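Local structure of alpha-glucosidase (Pseudoalteromonas sp. K8, 5HQA) at residues 140-145 / 170-175; 258-263 / 428-433; 583-588 / 603-608; 41-46 / 122-127. The protein probably hydrolyses alpha-glucosidic bonds as a chloride-activated family 97 glycoside hydrolase, with a calcium ion beside the sugar pocket and acarbose bound there. One frame throughout, in Å; residues are numbered along the deposited sequence.

Contact 1: 140-145 / 170-175; sequences ATAWWI and TPFTFK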
# COMPACT_ATOMS: atom_id res chain seq x y z
N ALA A 140 3.93 -19.72 16.98
CA ALA A 140 3.92 -18.40 16.36
C ALA A 140 2.50 -17.89 16.18
O ALA A 140 1.54 -18.67 16.06
CB ALA A 140 4.63 -18.44 15.00
N THR A 141 2.37 -16.56 16.14
CA THR A 141 1.09 -15.87 15.97
C THR A 141 1.14 -15.05 14.70
O THR A 141 2.12 -14.33 14.47
CB THR A 141 0.80 -14.95 17.16
OG1 THR A 141 0.75 -15.71 18.37
CG2 THR A 141 -0.51 -14.19 16.96
N ALA A 142 0.08 -15.12 13.89
CA ALA A 142 0.03 -14.44 12.61
C ALA A 142 -1.18 -13.50 12.53
O ALA A 142 -2.23 -13.76 13.13
CB ALA A 142 -0.02 -15.44 11.45
N TRP A 143 -1.02 -12.43 11.75
CA TRP A 143 -2.09 -11.47 11.48
C TRP A 143 -2.22 -11.36 9.97
O TRP A 143 -1.33 -10.81 9.32
CB TRP A 143 -1.78 -10.11 12.10
CG TRP A 143 -1.43 -10.17 13.56
CD1 TRP A 143 -2.30 -10.14 14.61
CD2 TRP A 143 -0.11 -10.25 14.14
NE1 TRP A 143 -1.61 -10.20 15.80
CE2 TRP A 143 -0.27 -10.26 15.54
CE3 TRP A 143 1.18 -10.29 13.60
CZ2 TRP A 143 0.82 -10.32 16.41
CZ3 TRP A 143 2.26 -10.35 14.47
CH2 TRP A 143 2.07 -10.36 15.86
N TRP A 144 -3.32 -11.86 9.40
CA TRP A 144 -3.30 -12.14 7.96
C TRP A 144 -4.68 -11.98 7.33
O TRP A 144 -5.71 -12.03 8.02
CB TRP A 144 -2.76 -13.55 7.70
CG TRP A 144 -3.53 -14.62 8.44
CD1 TRP A 144 -3.31 -15.06 9.72
CD2 TRP A 144 -4.64 -15.38 7.94
NE1 TRP A 144 -4.21 -16.05 10.04
CE2 TRP A 144 -5.03 -16.27 8.97
CE3 TRP A 144 -5.34 -15.41 6.73
CZ2 TRP A 144 -6.09 -17.17 8.82
CZ3 TRP A 144 -6.39 -16.30 6.58
CH2 TRP A 144 -6.76 -17.17 7.62
N ILE A 145 -4.69 -11.81 6.01
CA ILE A 145 -5.93 -11.88 5.23
C ILE A 145 -5.85 -13.04 4.25
O ILE A 145 -4.76 -13.39 3.76
CB ILE A 145 -6.23 -10.56 4.48
CG1 ILE A 145 -5.05 -10.14 3.59
CG2 ILE A 145 -6.65 -9.46 5.48
CD1 ILE A 145 -5.47 -9.28 2.39
N THR A 170 0.27 -11.28 0.80
CA THR A 170 1.39 -10.59 1.44
C THR A 170 1.16 -9.08 1.35
O THR A 170 0.44 -8.62 0.46
CB THR A 170 2.74 -10.97 0.78
OG1 THR A 170 2.90 -10.27 -0.46
CG2 THR A 170 2.84 -12.48 0.55
N PRO A 171 1.77 -8.28 2.25
CA PRO A 171 2.71 -8.61 3.34
C PRO A 171 2.08 -9.52 4.38
O PRO A 171 0.97 -9.26 4.86
CB PRO A 171 3.04 -7.24 3.94
CG PRO A 171 2.74 -6.27 2.84
CD PRO A 171 1.54 -6.83 2.16
N PHE A 172 2.77 -10.61 4.68
CA PHE A 172 2.29 -11.63 5.61
C PHE A 172 3.15 -11.52 6.85
O PHE A 172 4.34 -11.86 6.82
CB PHE A 172 2.38 -13.01 4.97
CG PHE A 172 2.04 -14.13 5.91
CD1 PHE A 172 0.83 -14.13 6.60
CD2 PHE A 172 2.90 -15.21 6.07
CE1 PHE A 172 0.49 -15.18 7.45
CE2 PHE A 172 2.57 -16.26 6.93
CZ PHE A 172 1.37 -16.25 7.62
N THR A 173 2.56 -11.04 7.95
CA THR A 173 3.28 -10.66 9.16
C THR A 173 2.94 -11.59 10.31
O THR A 173 1.77 -11.91 10.55
CB THR A 173 2.95 -9.21 9.53
OG1 THR A 173 3.36 -8.36 8.46
CG2 THR A 173 3.65 -8.80 10.82
N PHE A 174 3.96 -12.01 11.06
CA PHE A 174 3.75 -12.87 12.20
C PHE A 174 4.88 -12.65 13.20
O PHE A 174 5.87 -11.98 12.90
CB PHE A 174 3.63 -14.34 11.76
CG PHE A 174 4.84 -14.85 11.01
CD1 PHE A 174 4.93 -14.69 9.63
CD2 PHE A 174 5.87 -15.48 11.68
CE1 PHE A 174 6.04 -15.16 8.94
CE2 PHE A 174 6.98 -15.94 11.00
CZ PHE A 174 7.07 -15.78 9.64
N LYS A 175 4.73 -13.22 14.39
CA LYS A 175 5.81 -13.20 15.37
C LYS A 175 6.01 -14.60 15.91
O LYS A 175 5.07 -15.39 15.99
CB LYS A 175 5.54 -12.23 16.53
CG LYS A 175 4.37 -12.62 17.40
CD LYS A 175 4.28 -11.72 18.64
CE LYS A 175 3.10 -12.13 19.51
NZ LYS A 175 2.95 -11.26 20.71
O HOH W 1 -0.18 -10.12 7.10

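Contact 2: 258-263 / 428-433; sequences VSWVKP and KHKISI. With FMT (formic acid), chain L.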
# COMPACT_ATOMS: atom_id res chain seq x y z
N VAL A 258 10.37 14.35 -12.34
CA VAL A 258 9.00 14.04 -11.95
C VAL A 258 8.48 15.13 -11.02
O VAL A 258 7.62 14.87 -10.15
CB VAL A 258 8.90 12.64 -11.30
CG1 VAL A 258 9.17 11.56 -12.35
CG2 VAL A 258 9.88 12.51 -10.16
N SER A 259 8.96 16.36 -11.22
CA SER A 259 8.45 17.48 -10.43
C SER A 259 6.97 17.74 -10.70
O SER A 259 6.32 18.44 -9.91
CB SER A 259 9.27 18.73 -10.72
OG SER A 259 9.22 19.06 -12.10
N TRP A 260 6.41 17.18 -11.77
CA TRP A 260 4.99 17.30 -12.07
C TRP A 260 4.11 16.39 -11.23
O TRP A 260 2.88 16.47 -11.34
CB TRP A 260 4.74 17.02 -13.55
CG TRP A 260 5.38 15.74 -14.06
CD1 TRP A 260 6.62 15.61 -14.62
CD2 TRP A 260 4.79 14.43 -14.08
NE1 TRP A 260 6.85 14.30 -14.97
CE2 TRP A 260 5.74 13.56 -14.65
CE3 TRP A 260 3.56 13.92 -13.66
CZ2 TRP A 260 5.49 12.20 -14.82
CZ3 TRP A 260 3.32 12.56 -13.82
CH2 TRP A 260 4.28 11.72 -14.40
N VAL A 261 4.70 15.51 -10.43
CA VAL A 261 3.97 14.72 -9.44
C VAL A 261 3.92 15.52 -8.15
O VAL A 261 4.96 15.86 -7.58
CB VAL A 261 4.65 13.36 -9.22
CG1 VAL A 261 3.89 12.56 -8.18
CG2 VAL A 261 4.76 12.58 -10.52
N LYS A 262 2.71 15.85 -7.70
CA LYS A 262 2.49 16.80 -6.60
C LYS A 262 1.79 16.13 -5.43
O LYS A 262 0.56 15.92 -5.48
CB LYS A 262 1.67 18.00 -7.07
CG LYS A 262 2.25 18.78 -8.25
CD LYS A 262 3.60 19.41 -7.93
CE LYS A 262 3.85 20.66 -8.77
NZ LYS A 262 3.12 20.59 -10.07
N PRO A 263 2.50 15.80 -4.35
CA PRO A 263 1.81 15.36 -3.13
C PRO A 263 0.90 16.46 -2.62
O PRO A 263 1.18 17.65 -2.78
CB PRO A 263 2.96 15.09 -2.15
CG PRO A 263 4.17 14.90 -3.02
CD PRO A 263 3.96 15.82 -4.18
N LYS A 428 3.26 9.52 -19.68
CA LYS A 428 3.48 10.29 -20.91
C LYS A 428 2.59 11.52 -20.98
O LYS A 428 2.90 12.45 -21.74
CB LYS A 428 3.23 9.42 -22.14
CG LYS A 428 4.22 8.28 -22.30
CD LYS A 428 3.92 7.47 -23.55
CE LYS A 428 5.02 6.46 -23.83
NZ LYS A 428 5.28 5.57 -22.67
N HIS A 429 1.49 11.55 -20.22
CA HIS A 429 0.59 12.71 -20.15
C HIS A 429 0.82 13.55 -18.90
O HIS A 429 0.02 14.44 -18.61
CB HIS A 429 -0.86 12.23 -20.20
CG HIS A 429 -1.20 11.49 -21.46
ND1 HIS A 429 -0.90 10.16 -21.64
CD2 HIS A 429 -1.78 11.91 -22.61
CE1 HIS A 429 -1.30 9.78 -22.84
NE2 HIS A 429 -1.84 10.82 -23.45
N LYS A 430 1.90 13.28 -18.16
CA LYS A 430 2.17 13.90 -16.86
C LYS A 430 0.99 13.72 -15.91
O LYS A 430 0.59 14.65 -15.19
CB LYS A 430 2.57 15.36 -17.02
CG LYS A 430 3.93 15.51 -17.71
CD LYS A 430 4.39 16.96 -17.80
CE LYS A 430 5.70 17.09 -18.59
NZ LYS A 430 6.55 15.88 -18.42
N ILE A 431 0.44 12.51 -15.88
CA ILE A 431 -0.67 12.15 -15.00
C ILE A 431 -0.18 11.10 -14.00
O ILE A 431 0.51 10.15 -14.39
CB ILE A 431 -1.87 11.64 -15.81
CG1 ILE A 431 -2.49 12.80 -16.61
CG2 ILE A 431 -2.90 10.96 -14.90
CD1 ILE A 431 -3.58 12.37 -17.57
N SER A 432 -0.52 11.29 -12.73
CA SER A 432 -0.25 10.34 -11.66
C SER A 432 -1.49 9.50 -11.39
O SER A 432 -2.62 9.96 -11.58
CB SER A 432 0.17 11.06 -10.38
OG SER A 432 1.40 11.75 -10.60
N ILE A 433 -1.27 8.27 -10.91
CA ILE A 433 -2.30 7.25 -10.82
C ILE A 433 -2.47 6.81 -9.37
O ILE A 433 -1.48 6.51 -8.68
CB ILE A 433 -1.98 6.04 -11.72
CG1 ILE A 433 -2.01 6.46 -13.19
CG2 ILE A 433 -2.98 4.91 -11.48
CD1 ILE A 433 -3.37 6.96 -13.65
C FMT L . 8.29 12.45 -17.87
O1 FMT L . 7.39 11.74 -18.31
O2 FMT L . 8.64 12.49 -16.69
O HOH W 2 0.82 14.38 -11.57

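Contact 3: 583-588 / 603-608; sequences NDWYLG and DFLDNG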
# COMPACT_ATOMS: atom_id res chain seq x y z
N ASN A 583 10.38 22.56 8.93
CA ASN A 583 10.78 22.59 10.33
C ASN A 583 9.80 21.91 11.28
O ASN A 583 10.19 21.58 12.40
CB ASN A 583 10.99 24.03 10.79
CG ASN A 583 12.07 24.73 10.01
OD1 ASN A 583 11.90 25.87 9.59
ND2 ASN A 583 13.18 24.04 9.79
N ASP A 584 8.54 21.70 10.88
CA ASP A 584 7.55 21.14 11.79
C ASP A 584 7.61 19.61 11.82
O ASP A 584 7.84 18.96 10.79
CB ASP A 584 6.14 21.58 11.41
CG ASP A 584 5.88 23.03 11.69
OD1 ASP A 584 4.73 23.47 11.48
OD2 ASP A 584 6.83 23.74 12.13
N TRP A 585 7.38 19.05 13.01
CA TRP A 585 7.14 17.63 13.20
C TRP A 585 5.66 17.39 13.45
O TRP A 585 4.93 18.27 13.90
CB TRP A 585 7.94 17.09 14.40
CG TRP A 585 9.39 16.87 14.14
CD1 TRP A 585 10.41 17.78 14.24
CD2 TRP A 585 10.01 15.62 13.79
NE1 TRP A 585 11.61 17.18 13.96
CE2 TRP A 585 11.40 15.86 13.68
CE3 TRP A 585 9.52 14.33 13.55
CZ2 TRP A 585 12.30 14.86 13.33
CZ3 TRP A 585 10.41 13.33 13.20
CH2 TRP A 585 11.79 13.61 13.10
N TYR A 586 5.23 16.17 13.15
CA TYR A 586 3.86 15.75 13.38
C TYR A 586 3.86 14.39 14.05
O TYR A 586 4.76 13.58 13.83
CB TYR A 586 3.07 15.70 12.07
CG TYR A 586 2.69 17.06 11.57
CD1 TYR A 586 3.63 17.88 10.94
CD2 TYR A 586 1.40 17.55 11.75
CE1 TYR A 586 3.29 19.15 10.49
CE2 TYR A 586 1.05 18.81 11.30
CZ TYR A 586 1.99 19.60 10.68
OH TYR A 586 1.63 20.85 10.24
N LEU A 587 2.84 14.12 14.86
CA LEU A 587 2.70 12.82 15.49
C LEU A 587 1.27 12.33 15.33
O LEU A 587 0.32 13.11 15.43
CB LEU A 587 3.09 12.88 16.99
CG LEU A 587 2.96 11.59 17.80
CD1 LEU A 587 4.03 11.53 18.88
CD2 LEU A 587 1.57 11.45 18.42
N GLY A 588 1.12 11.03 15.09
CA GLY A 588 -0.19 10.43 15.14
C GLY A 588 -0.11 9.12 15.91
O GLY A 588 0.86 8.37 15.77
N ASP A 603 12.24 13.11 22.13
CA ASP A 603 13.61 13.37 21.70
C ASP A 603 13.81 13.24 20.19
O ASP A 603 14.93 13.46 19.72
CB ASP A 603 14.60 12.48 22.47
CG ASP A 603 14.39 10.99 22.23
OD1 ASP A 603 13.68 10.58 21.28
OD2 ASP A 603 14.97 10.20 23.01
N PHE A 604 12.77 12.91 19.42
CA PHE A 604 12.88 13.04 17.97
C PHE A 604 12.93 14.49 17.52
O PHE A 604 13.42 14.78 16.43
CB PHE A 604 11.73 12.31 17.26
CG PHE A 604 10.36 12.76 17.70
CD1 PHE A 604 9.75 13.84 17.09
CD2 PHE A 604 9.69 12.08 18.71
CE1 PHE A 604 8.48 14.26 17.49
CE2 PHE A 604 8.42 12.49 19.12
CZ PHE A 604 7.81 13.58 18.50
N LEU A 605 12.45 15.42 18.35
CA LEU A 605 12.47 16.83 17.97
C LEU A 605 13.91 17.32 17.83
O LEU A 605 14.82 16.85 18.53
CB LEU A 605 11.74 17.67 19.02
CG LEU A 605 10.25 17.40 19.18
CD1 LEU A 605 9.69 18.22 20.34
CD2 LEU A 605 9.53 17.71 17.89
N ASP A 606 14.11 18.26 16.91
CA ASP A 606 15.44 18.82 16.67
C ASP A 606 16.01 19.41 17.95
O ASP A 606 15.34 20.17 18.65
CB ASP A 606 15.37 19.89 15.58
CG ASP A 606 14.77 19.36 14.29
OD1 ASP A 606 13.53 19.27 14.21
OD2 ASP A 606 15.55 19.03 13.37
N ASN A 607 17.25 19.04 18.25
CA ASN A 607 17.89 19.51 19.46
C ASN A 607 18.06 21.03 19.41
O ASN A 607 18.34 21.61 18.36
CB ASN A 607 19.25 18.83 19.65
CG ASN A 607 19.12 17.34 19.90
OD1 ASN A 607 18.21 16.89 20.60
ND2 ASN A 607 20.03 16.56 19.33
N GLY A 608 17.88 21.67 20.56
CA GLY A 608 18.06 23.10 20.66
C GLY A 608 16.97 23.95 20.06
O GLY A 608 17.11 25.18 20.03
O HOH W 3 12.73 21.67 13.11

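Contact 4: 41-46 / 122-127; sequences EFKQHA and NIEITK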
# COMPACT_ATOMS: atom_id res chain seq x y z
N GLU A 41 8.96 -25.46 -11.53
CA GLU A 41 8.38 -26.41 -12.47
C GLU A 41 7.75 -25.64 -13.63
O GLU A 41 7.23 -24.53 -13.44
CB GLU A 41 7.33 -27.31 -11.80
CG GLU A 41 7.94 -28.21 -10.75
CD GLU A 41 6.94 -29.13 -10.08
OE1 GLU A 41 5.74 -29.10 -10.45
OE2 GLU A 41 7.35 -29.89 -9.18
N PHE A 42 7.79 -26.24 -14.82
CA PHE A 42 7.32 -25.63 -16.06
C PHE A 42 6.28 -26.53 -16.70
O PHE A 42 6.20 -27.72 -16.40
CB PHE A 42 8.46 -25.41 -17.06
CG PHE A 42 9.64 -24.68 -16.49
CD1 PHE A 42 9.65 -23.30 -16.43
CD2 PHE A 42 10.75 -25.38 -16.04
CE1 PHE A 42 10.75 -22.62 -15.92
CE2 PHE A 42 11.85 -24.71 -15.51
CZ PHE A 42 11.84 -23.33 -15.46
N LYS A 43 5.49 -25.95 -17.60
CA LYS A 43 4.48 -26.74 -18.29
C LYS A 43 5.12 -27.83 -19.13
O LYS A 43 4.69 -28.99 -19.11
CB LYS A 43 3.60 -25.85 -19.16
CG LYS A 43 2.60 -26.63 -19.98
CD LYS A 43 1.71 -25.72 -20.80
CE LYS A 43 0.90 -26.53 -21.79
NZ LYS A 43 0.34 -25.64 -22.84
N GLN A 44 6.17 -27.48 -19.87
CA GLN A 44 6.81 -28.42 -20.78
C GLN A 44 8.29 -28.61 -20.49
O GLN A 44 8.78 -29.74 -20.53
CB GLN A 44 6.61 -27.95 -22.23
CG GLN A 44 7.22 -28.87 -23.27
CD GLN A 44 6.68 -30.29 -23.20
OE1 GLN A 44 5.47 -30.51 -23.06
NE2 GLN A 44 7.58 -31.27 -23.29
N HIS A 45 9.01 -27.54 -20.19
CA HIS A 45 10.42 -27.64 -19.87
C HIS A 45 10.64 -28.56 -18.66
O HIS A 45 9.78 -28.67 -17.78
CB HIS A 45 10.97 -26.24 -19.57
CG HIS A 45 12.46 -26.14 -19.70
ND1 HIS A 45 13.31 -26.54 -18.69
CD2 HIS A 45 13.24 -25.69 -20.71
CE1 HIS A 45 14.56 -26.33 -19.08
NE2 HIS A 45 14.54 -25.82 -20.30
N ALA A 46 11.79 -29.23 -18.64
CA ALA A 46 12.16 -30.05 -17.50
C ALA A 46 12.34 -29.18 -16.25
O ALA A 46 12.72 -28.00 -16.36
CB ALA A 46 13.44 -30.82 -17.79
N ASN A 122 10.60 -20.50 -25.27
CA ASN A 122 9.32 -20.02 -24.76
C ASN A 122 8.90 -20.94 -23.63
O ASN A 122 8.60 -22.11 -23.86
CB ASN A 122 8.28 -19.99 -25.87
CG ASN A 122 8.63 -19.01 -26.96
OD1 ASN A 122 8.90 -17.84 -26.69
ND2 ASN A 122 8.66 -19.50 -28.19
N ILE A 123 8.91 -20.43 -22.41
CA ILE A 123 8.61 -21.28 -21.27
C ILE A 123 7.41 -20.72 -20.53
O ILE A 123 7.06 -19.55 -20.63
CB ILE A 123 9.82 -21.45 -20.33
CG1 ILE A 123 10.31 -20.11 -19.80
CG2 ILE A 123 10.96 -22.17 -21.04
CD1 ILE A 123 9.95 -19.91 -18.38
N GLU A 124 6.76 -21.61 -19.79
CA GLU A 124 5.61 -21.25 -18.97
C GLU A 124 5.83 -21.86 -17.59
O GLU A 124 5.79 -23.09 -17.44
CB GLU A 124 4.31 -21.74 -19.60
CG GLU A 124 4.06 -21.14 -20.97
CD GLU A 124 2.76 -21.60 -21.58
OE1 GLU A 124 1.85 -20.76 -21.77
OE2 GLU A 124 2.63 -22.81 -21.86
N ILE A 125 6.08 -21.01 -16.60
CA ILE A 125 6.22 -21.49 -15.24
C ILE A 125 4.86 -21.93 -14.73
O ILE A 125 3.88 -21.18 -14.81
CB ILE A 125 6.81 -20.39 -14.34
CG1 ILE A 125 8.22 -20.01 -14.80
CG2 ILE A 125 6.81 -20.83 -12.86
CD1 ILE A 125 8.71 -18.75 -14.14
N THR A 126 4.80 -23.15 -14.20
CA THR A 126 3.59 -23.64 -13.56
C THR A 126 3.70 -23.69 -12.05
O THR A 126 2.67 -23.72 -11.37
CB THR A 126 3.23 -25.04 -14.08
OG1 THR A 126 4.37 -25.90 -13.93
CG2 THR A 126 2.85 -24.97 -15.56
N LYS A 127 4.92 -23.70 -11.50
CA LYS A 127 5.08 -23.62 -10.06
C LYS A 127 6.45 -23.03 -9.75
O LYS A 127 7.45 -23.42 -10.36
CB LYS A 127 4.95 -25.01 -9.40
CG LYS A 127 4.85 -24.94 -7.88
CD LYS A 127 4.46 -26.28 -7.27
CE LYS A 127 3.15 -26.78 -7.86
NZ LYS A 127 2.00 -25.88 -7.55
O HOH W 4 3.92 -27.66 -11.99
O HOH W 5 1.49 -23.61 -24.34

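Contact 1: 140-145 / 170-175
W143 and K175 are brought together by their first torsions: the indole swings back beside its own backbone N (chi1 -52°), while CG of K175 sits between its N and carbonyl carbon (chi1 66°), with an extended chain beyond. The two side chains cross on the sheet face that also carries T141 and T173, W143 CH2 lying 3.6 Å from K175 CG. The indole reaches back over the partner strand, its CZ3 3.7 Å from F174 CA, and CG2 of T141 rests over one ring face. Tryptophan suits the place because its flat ring can pack on both backbone and lysine methylenes. Cut back to an alanine, the side chain here would probably leave the K175 methylenes and the F174 backbone with a gap above them. The other face is apolar: A142 CB meets F174 CB at 3.8 Å, and W144 CB touches the edge of the F172 ring at CE1, 3.6 Å away.

The strands run antiparallel within the nine-stranded sheet of the N-terminal domain. T141 and K175 exchange two backbone bonds, T141 N to K175 O at 2.9 Å and the return from K175 N. Farther along, W143 N gives to T173 O at 3.1 Å, but the reciprocal bond is replaced by a water that donates to W143 O and P171 O and accepts from T173 N. The pair is thus closed by direct bonds at T141 and from W143 N, and through water where the strands are too far apart for the return bond, so buried backbone groups there still find partners.

Contact 2: 258-263 / 428-433
W260 lies across K430 where a loop leading into the parallel strands of the catalytic TIM-barrel domain meets a Schellman motif, the turn that ends helix 413-428. K430 is its C-prime residue, with positive phi.

The tight part is the six-membered half of the indole. K430 CA stands over that ring in a CH-pi contact, 3.6 Å from its centroid, and W260 CZ3 comes within 3.3 Å of K430 C. The opposite face is taken by CG2 of V261. The broad indole suits a helix terminus, where the flat ring can lie directly on the backbone of the turn. With a serine in its place, the V261 methyl and the K430 chain would probably lose the surface that separates them, and NZ its cation-pi partner. CG of W260 is placed between its own N and carbonyl carbon (chi1 49°), which turns the ring toward K430.

The five-membered half lies on the looser, solvent side. The exposed K430 chain crosses the indole at about a right angle and bends at its last torsion, leaving NZ 4.2 Å from the centroid of that ring, an off-centre cation-pi contact. Lysine suits the place, as its methylenes can lie on the indole while the charged end stays at the solvent side. Formic acid, probably from the crystallisation liquor, meets the ring edge there, O2 accepting from W260 NE1 at 3.1 Å; D257 O is a second, weak acceptor.

Deeper in, S432 OG touches V261 CG2 at 3.5 Å, and a water donates to W260 O at 2.9 Å while also hydrogen-bonding S432 OG.

Contact 3: 583-588 / 603-608
W585 points from strand 585-591 of the C-terminal antiparallel beta-sheet domain onto the loop at F604, L605 and D606, which leads on to strand 611-618. With CG beside the backbone N (chi1 -77°), the indole runs antiparallel to the side chains of F604 and L605, which come from the loop to meet it. Starting at the root, W585 CB has L605 CD2 beside it, and the same methyl meets CG and, at 3.8 Å, CD1. Next comes the polar corner: W585 NE1 gives its hydrogen to D606 OD1 at 2.8 Å, with the acceptor in the ring plane but the N-H arriving from above the carboxylate plane, 38° out of it.

On the benzo side, CE3 meets F604 CD1 at 3.6 Å; the two rings are tilted by 56°, neither stacked nor edge-to-face. CZ2 then lies 3.3 Å from F604 O, which stands over one face of the indole, and CH2, at the far end, is 3.9 Å from F604 O.

Tryptophan fits because one side chain offers both a wide apolar surface for phenylalanine and leucine and a single N-H for the aspartate. The aspartate is shared, its OD2 forming a salt bridge with K573 of strand 567-574, which would favour the charged form. L587, two residues on from W585, adds a looser touch to F604. N583 O completes the link through a water that donates to it at 2.6 Å and, weakly, to D606 OD1.

Contact 4: 41-46 / 122-127
F42 lays its ring obliquely against I123 and I125, CE1 lying 3.7 Å from I123 CD1 and 3.8 Å from I125 CG1, beside a classic beta bulge in the antiparallel pairing of strands 30-42 and 122-134. Beta-branched isoleucines suit the extended strand and offer the flat ring a methyl and a methylene; F224 of strand 224-234 also touches both. F42 CB points away overall, but with CG beside the backbone N (chi1 -52°) the ring stands roughly at right angles to the run of the partner strand, the backbone O of E124 near its plane at the edge.

The bulge sets T126 and K127 together opposite E41. E41 N gives to K127 O at 2.8 Å, while E41 O accepts two amides, T126 N at 2.9 Å and K127 N at 3.1 Å, both from the same face of its carbonyl plane. That double grip fixes the one-residue shift in register. Past the bulge the antiparallel contact resumes with K43 N to E124 O, also 2.9 Å.

The side carrying K43, E124, E41 and T126 is polar, as fits residues partly or fully exposed. K43 and E124 run side by side in the same direction, the lysine methylenes against the carboxylate, but the salt bridge from K43 NZ to E124 OE2 is long, at 3.8 Å. A water closes the gap, accepting from K43 NZ and donating to E124 OE2. T126 turns its methyl onto K43, and its hydroxyl lies on the E41 side, where a second water donates to E41 OE1 at 2.8 Å and is hydrogen-bonded to T126 OG1.

In the fold
Contacts 1 and 4 belong to the N-terminal domain, in different sheets, with nearest atoms about 15 Å apart. The connection between the strands of contact 1 carries E154, a calcium ligand, and strand 432-435 of contact 2 runs toward another, E437, so both domains contribute to the calcium site. The acarbose pocket likewise draws on residues between 151 and 467, though contacts 2, 3 and 4 themselves lie away from the known sites. Contact 2 comes within about 17 Å of contact 1 and about 13 Å of contact 3, nearest atoms. Strand 585-591 of contact 3 precedes D592, a ligand of the magnesium about 7 Å from the W143 side chain. Contacts 3 and 4, on opposite sides of the chain's centre, have centres about 54 Å apart.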